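Local coordinates for protein meso-diaminopimelate dehydrogenase (Clostridium tetani, PDB 3WGY) that catalyses, in its natural form, the NADP-dependent oxidative deamination of meso-diaminopimelate, and is here an engineered variant with 4-methyl-2-oxovalerate bound, at residues I7-Y12 with K17-A22; D27-E32 with Y287-Y292. The protein carries 6 engineered substitutions. One frame throughout, in Å; residues are numbered along the deposited sequence.

Contact 1. Residues I7-Y12 with K17-A22; sequences IGIVGY and KGVEKA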
loop_
_atom_site.group_PDB
_atom_site.type_symbol
_atom_site.label_atom_id
_atom_site.label_comp_id
_atom_site.label_asym_id
_atom_site.label_seq_id
_atom_site.Cartn_x
_atom_site.Cartn_y
_atom_site.Cartn_z
ATOM N N ILE B 7 -8.369 -21.903 -12.852
ATOM C CA ILE B 7 -7.647 -20.898 -13.610
ATOM C C ILE B 7 -7.245 -21.377 -14.998
ATOM O O ILE B 7 -6.994 -22.560 -15.214
ATOM C CB ILE B 7 -6.379 -20.434 -12.850
ATOM C CG1 ILE B 7 -6.771 -19.787 -11.513
ATOM C CG2 ILE B 7 -5.590 -19.446 -13.702
ATOM C CD1 ILE B 7 -7.667 -18.587 -11.641
ATOM N N GLY B 8 -7.206 -20.438 -15.935
ATOM C CA GLY B 8 -6.812 -20.744 -17.294
ATOM C C GLY B 8 -5.741 -19.751 -17.698
ATOM O O GLY B 8 -5.903 -18.551 -17.487
ATOM N N ILE B 9 -4.649 -20.244 -18.270
ATOM C CA ILE B 9 -3.555 -19.377 -18.686
ATOM C C ILE B 9 -3.456 -19.282 -20.204
ATOM O O ILE B 9 -3.419 -20.302 -20.888
ATOM C CB ILE B 9 -2.186 -19.900 -18.151
ATOM C CG1 ILE B 9 -2.210 -19.984 -16.624
ATOM C CG2 ILE B 9 -1.060 -18.983 -18.616
ATOM C CD1 ILE B 9 -0.934 -20.550 -16.024
ATOM N N VAL B 10 -3.419 -18.060 -20.725
ATOM C CA VAL B 10 -3.283 -17.853 -22.162
ATOM C C VAL B 10 -1.886 -17.298 -22.416
ATOM O O VAL B 10 -1.582 -16.165 -22.033
ATOM C CB VAL B 10 -4.298 -16.838 -22.705
ATOM C CG1 VAL B 10 -4.076 -16.652 -24.196
ATOM C CG2 VAL B 10 -5.719 -17.310 -22.436
ATOM N N GLY B 11 -1.041 -18.097 -23.062
ATOM C CA GLY B 11 0.315 -17.665 -23.340
ATOM C C GLY B 11 1.274 -18.373 -22.407
ATOM O O GLY B 11 1.103 -18.349 -21.191
ATOM N N TYR B 12 2.299 -19.002 -22.963
ATOM C CA TYR B 12 3.235 -19.724 -22.124
ATOM C C TYR B 12 4.658 -19.176 -22.199
ATOM O O TYR B 12 5.612 -19.926 -22.375
ATOM C CB TYR B 12 3.193 -21.208 -22.494
ATOM C CG TYR B 12 3.645 -22.150 -21.403
ATOM C CD1 TYR B 12 3.263 -21.955 -20.075
ATOM C CD2 TYR B 12 4.403 -23.279 -21.711
ATOM C CE1 TYR B 12 3.624 -22.871 -19.080
ATOM C CE2 TYR B 12 4.766 -24.191 -20.732
ATOM C CZ TYR B 12 4.376 -23.984 -19.421
ATOM O OH TYR B 12 4.752 -24.899 -18.467
ATOM N N LYS B 17 4.468 -18.965 -17.609
ATOM C CA LYS B 17 5.209 -19.926 -16.794
ATOM C C LYS B 17 5.217 -19.474 -15.337
ATOM O O LYS B 17 5.100 -20.289 -14.423
ATOM C CB LYS B 17 6.655 -20.061 -17.291
ATOM C CG LYS B 17 6.827 -20.862 -18.561
ATOM C CD LYS B 17 8.300 -20.947 -18.936
ATOM C CE LYS B 17 8.542 -21.959 -20.046
ATOM N NZ LYS B 17 7.742 -21.676 -21.273
ATOM N N GLY B 18 5.363 -18.169 -15.126
ATOM C CA GLY B 18 5.363 -17.635 -13.775
ATOM C C GLY B 18 4.014 -17.825 -13.103
ATOM O O GLY B 18 3.938 -18.087 -11.899
ATOM N N VAL B 19 2.944 -17.691 -13.883
ATOM C CA VAL B 19 1.594 -17.856 -13.356
ATOM C C VAL B 19 1.368 -19.303 -12.940
ATOM O O VAL B 19 0.811 -19.573 -11.874
ATOM C CB VAL B 19 0.535 -17.462 -14.403
ATOM C CG1 VAL B 19 -0.852 -17.847 -13.915
ATOM C CG2 VAL B 19 0.597 -15.970 -14.653
ATOM N N GLU B 20 1.798 -20.233 -13.790
ATOM C CA GLU B 20 1.641 -21.649 -13.491
ATOM C C GLU B 20 2.322 -21.961 -12.168
ATOM O O GLU B 20 1.790 -22.702 -11.346
ATOM C CB GLU B 20 2.257 -22.506 -14.602
ATOM C CG GLU B 20 2.378 -23.984 -14.247
ATOM C CD GLU B 20 2.910 -24.813 -15.397
ATOM O OE1 GLU B 20 3.927 -24.410 -16.009
ATOM O OE2 GLU B 20 2.315 -25.867 -15.682
ATOM N N LYS B 21 3.502 -21.385 -11.970
ATOM C CA LYS B 21 4.257 -21.592 -10.741
ATOM C C LYS B 21 3.532 -21.040 -9.523
ATOM O O LYS B 21 3.365 -21.735 -8.522
ATOM C CB LYS B 21 5.638 -20.940 -10.848
ATOM C CG LYS B 21 6.735 -21.931 -11.141
ATOM C CD LYS B 21 8.022 -21.266 -11.590
ATOM C CE LYS B 21 8.729 -22.177 -12.589
ATOM N NZ LYS B 21 10.126 -21.770 -12.906
ATOM N N ALA B 22 3.099 -19.792 -9.612
ATOM C CA ALA B 22 2.413 -19.157 -8.502
ATOM C C ALA B 22 1.143 -19.900 -8.088
ATOM O O ALA B 22 0.814 -19.960 -6.902
ATOM C CB ALA B 22 2.087 -17.716 -8.855
#
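With CG anti to the backbone N (chi1 -156°), the ring of Y12 is thrown across to K17 and E20, although its CB does not head for the helix. K17 answers with a chain that stays extended as far as CE and bends at its last torsion (chi4 57°), which folds NZ back over the same ring. K17 CG lies over that face in a CH-pi contact, while K17 NZ makes a cation-pi contact 4.1 Å from the centroid of the Y12 ring. The ammonium also donates to the backbone, with K17 NZ 3.0 Å from Y12 O and tilted 30° from the carbonyl plane. At the far end of the ring Y12 OH donates to E20 OE1 over 2.6 Å, meeting the syn side of a carboxylate whose plane is steeply inclined to the ring. A tyrosine suits this place because its face takes a cation and its hydroxyl an anion.

Deeper in, I9 CD1 reaches V19 CG1 at 3.4 Å, tighter than usual for two carbons, and lies against E20 N; branched aliphatic residues suit this interior between sheet and helix. G11 follows the strand at a positive phi, where a CB would collide with the preceding carbonyl oxygen. Strand 5-10, this glycine turn and helix 14-23 are consistent with the opening of a Rossmann dinucleotide-binding fold, and G11, with G13 and G16, probably belongs to its GxGxxG turn. The E20 bond and overlying lysine hold the ring; the carboxylate charge probably strengthens the pull on the phenol hydrogen while the ammonium draws on the pi electrons.

Contact 2. Residues D27-E32 with Y287-Y292; sequences DDMELE and YSRAIY
The guanidinium of R289 is met on one face by M29 and at one edge by D28. M29 CE lies over the plane toward its rim, 3.5 Å from R289 NH2 and 3.7 Å from R289 CZ. At the edge the D28 carboxylate is nearly coplanar with the guanidinium, the two planes 11° apart, and the grip is side-on: R289 NE donates to D28 OD2 and R289 NH2 to D28 OD1, each over 2.9 Å. Both bonds are close to straight, at 169° and 171°, and both use syn sides of the carboxylate. This two-pronged salt bridge fixes the rotation of both flat groups.

The contact sets the start of strand 29-36, in the parallel sheet of the Rossmann-type domain, and the loop just before it against helix 276-296, which comes from late in the chain and packs on that sheet. S288, from the same helix, rests on I7, V65 and I67 of neighbouring strands; a small residue suits the close approach of helix to sheet.

R289 is buried and needs several partners. Its NH2 also donates to N26 OD1, just ahead of the strand, and its NH1 makes a weak hydrogen bond to L313 O. The bend at chi3 turns its head toward D28, while the unbranched chain of M29 extends beyond CG to bring its methyl over the guanidinium and against R289 CB, 3.8 Å from M29 CE.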
loop_
_atom_site.group_PDB
_atom_site.type_symbol
_atom_site.label_atom_id
_atom_site.label_comp_id
_atom_site.label_asym_id
_atom_site.label_seq_id
_atom_site.Cartn_x
_atom_site.Cartn_y
_atom_site.Cartn_z
ATOM N N ASP B 27 -3.268 -23.004 -2.532
ATOM C CA ASP B 27 -4.097 -24.178 -2.291
ATOM C C ASP B 27 -5.558 -24.090 -2.732
ATOM O O ASP B 27 -6.193 -25.119 -2.948
ATOM C CB ASP B 27 -4.040 -24.550 -0.806
ATOM C CG ASP B 27 -2.675 -25.070 -0.389
ATOM O OD1 ASP B 27 -2.243 -26.106 -0.940
ATOM O OD2 ASP B 27 -2.033 -24.444 0.485
ATOM N N ASP B 28 -6.105 -22.888 -2.864
ATOM C CA ASP B 28 -7.501 -22.766 -3.279
ATOM C C ASP B 28 -7.680 -22.646 -4.794
ATOM O O ASP B 28 -8.796 -22.446 -5.287
ATOM C CB ASP B 28 -8.155 -21.580 -2.575
ATOM C CG ASP B 28 -7.603 -20.244 -3.030
ATOM O OD1 ASP B 28 -6.401 -20.172 -3.355
ATOM O OD2 ASP B 28 -8.379 -19.264 -3.041
ATOM N N MET B 29 -6.586 -22.782 -5.533
ATOM C CA MET B 29 -6.645 -22.688 -6.990
ATOM C C MET B 29 -6.164 -23.945 -7.691
ATOM O O MET B 29 -5.392 -24.735 -7.139
ATOM C CB MET B 29 -5.807 -21.517 -7.486
ATOM C CG MET B 29 -6.368 -20.169 -7.144
ATOM S SD MET B 29 -5.228 -18.895 -7.700
ATOM C CE MET B 29 -5.881 -17.467 -6.828
ATOM N N GLU B 30 -6.614 -24.106 -8.928
ATOM C CA GLU B 30 -6.238 -25.253 -9.733
ATOM C C GLU B 30 -6.056 -24.781 -11.166
ATOM O O GLU B 30 -6.874 -24.026 -11.683
ATOM C CB GLU B 30 -7.341 -26.300 -9.663
ATOM C CG GLU B 30 -6.861 -27.721 -9.775
ATOM C CD GLU B 30 -7.884 -28.693 -9.238
ATOM O OE1 GLU B 30 -8.970 -28.814 -9.850
ATOM O OE2 GLU B 30 -7.602 -29.322 -8.193
ATOM N N LEU B 31 -4.964 -25.198 -11.793
ATOM C CA LEU B 31 -4.710 -24.820 -13.175
ATOM C C LEU B 31 -5.462 -25.814 -14.046
ATOM O O LEU B 31 -5.252 -27.016 -13.939
ATOM C CB LEU B 31 -3.213 -24.885 -13.487
ATOM C CG LEU B 31 -2.819 -24.500 -14.917
ATOM C CD1 LEU B 31 -3.437 -23.154 -15.294
ATOM C CD2 LEU B 31 -1.299 -24.445 -15.022
ATOM N N GLU B 32 -6.350 -25.311 -14.893
ATOM C CA GLU B 32 -7.133 -26.173 -15.765
ATOM C C GLU B 32 -6.432 -26.391 -17.093
ATOM O O GLU B 32 -6.302 -27.522 -17.558
ATOM C CB GLU B 32 -8.515 -25.563 -15.996
ATOM C CG GLU B 32 -9.677 -26.454 -15.553
ATOM C CD GLU B 32 -9.447 -27.099 -14.194
ATOM O OE1 GLU B 32 -8.655 -28.063 -14.115
ATOM O OE2 GLU B 32 -10.053 -26.638 -13.204
ATOM N N TYR B 287 -4.946 -11.417 -7.909
ATOM C CA TYR B 287 -6.085 -10.694 -8.450
ATOM C C TYR B 287 -7.099 -11.627 -9.113
ATOM O O TYR B 287 -8.261 -11.263 -9.284
ATOM C CB TYR B 287 -5.613 -9.605 -9.414
ATOM C CG TYR B 287 -5.364 -8.300 -8.686
ATOM C CD1 TYR B 287 -6.420 -7.435 -8.392
ATOM C CD2 TYR B 287 -4.099 -7.986 -8.190
ATOM C CE1 TYR B 287 -6.229 -6.294 -7.610
ATOM C CE2 TYR B 287 -3.894 -6.845 -7.405
ATOM C CZ TYR B 287 -4.966 -6.010 -7.115
ATOM O OH TYR B 287 -4.789 -4.922 -6.287
ATOM N N SER B 288 -6.666 -12.836 -9.463
ATOM C CA SER B 288 -7.578 -13.810 -10.055
ATOM C C SER B 288 -8.569 -14.226 -8.985
ATOM O O SER B 288 -9.744 -14.450 -9.270
ATOM C CB SER B 288 -6.828 -15.045 -10.552
ATOM O OG SER B 288 -6.261 -14.787 -11.819
ATOM N N ARG B 289 -8.086 -14.329 -7.750
ATOM C CA ARG B 289 -8.945 -14.707 -6.640
ATOM C C ARG B 289 -10.020 -13.643 -6.468
ATOM O O ARG B 289 -11.181 -13.961 -6.221
ATOM C CB ARG B 289 -8.142 -14.836 -5.339
ATOM C CG ARG B 289 -9.014 -15.212 -4.140
ATOM C CD ARG B 289 -8.214 -15.469 -2.873
ATOM N NE ARG B 289 -7.266 -16.574 -3.009
ATOM C CZ ARG B 289 -5.972 -16.431 -3.262
ATOM N NH1 ARG B 289 -5.445 -15.219 -3.410
ATOM N NH2 ARG B 289 -5.204 -17.505 -3.373
ATOM N N ALA B 290 -9.626 -12.378 -6.606
ATOM C CA ALA B 290 -10.553 -11.262 -6.459
ATOM C C ALA B 290 -11.597 -11.217 -7.567
ATOM O O ALA B 290 -12.769 -10.938 -7.309
ATOM C CB ALA B 290 -9.791 -9.949 -6.430
ATOM N N ILE B 291 -11.169 -11.466 -8.801
ATOM C CA ILE B 291 -12.090 -11.440 -9.931
ATOM C C ILE B 291 -13.088 -12.579 -9.816
ATOM O O ILE B 291 -14.270 -12.414 -10.120
ATOM C CB ILE B 291 -11.336 -11.543 -11.266
ATOM C CG1 ILE B 291 -10.419 -10.329 -11.420
ATOM C CG2 ILE B 291 -12.320 -11.611 -12.419
ATOM C CD1 ILE B 291 -11.119 -8.998 -11.212
ATOM N N TYR B 292 -12.606 -13.732 -9.374
ATOM C CA TYR B 292 -13.465 -14.888 -9.188
ATOM C C TYR B 292 -14.558 -14.506 -8.194
ATOM O O TYR B 292 -15.738 -14.745 -8.436
ATOM C CB TYR B 292 -12.656 -16.070 -8.648
ATOM C CG TYR B 292 -13.502 -17.221 -8.146
ATOM C CD1 TYR B 292 -13.975 -17.248 -6.830
ATOM C CD2 TYR B 292 -13.851 -18.273 -8.992
ATOM C CE1 TYR B 292 -14.777 -18.296 -6.371
ATOM C CE2 TYR B 292 -14.649 -19.323 -8.547
ATOM C CZ TYR B 292 -15.111 -19.331 -7.238
ATOM O OH TYR B 292 -15.913 -20.371 -6.804
#

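In the fold
From the N terminus, strand 5-10 leads through the glycine turn into helix 14-23, and contact 1 closes this short strand-turn-helix loop. The chain then passes N26 into strand 29-36, completing a beta-alpha-beta unit in which strands 5-10 and 29-36 are parallel neighbours. Contact 2 opens there and closes more than 250 residues later on helix 276-296, so the two contacts stand in series, neither nested nor crossed. Their centres are about 11 Å apart, and the sheet joins them: I7 pairs with E30 and E32 through the backbone, and I9 packs on L31. Contact 1 holds the first helix on the sheet, and contact 2 ties that sheet's next strand to the late helix.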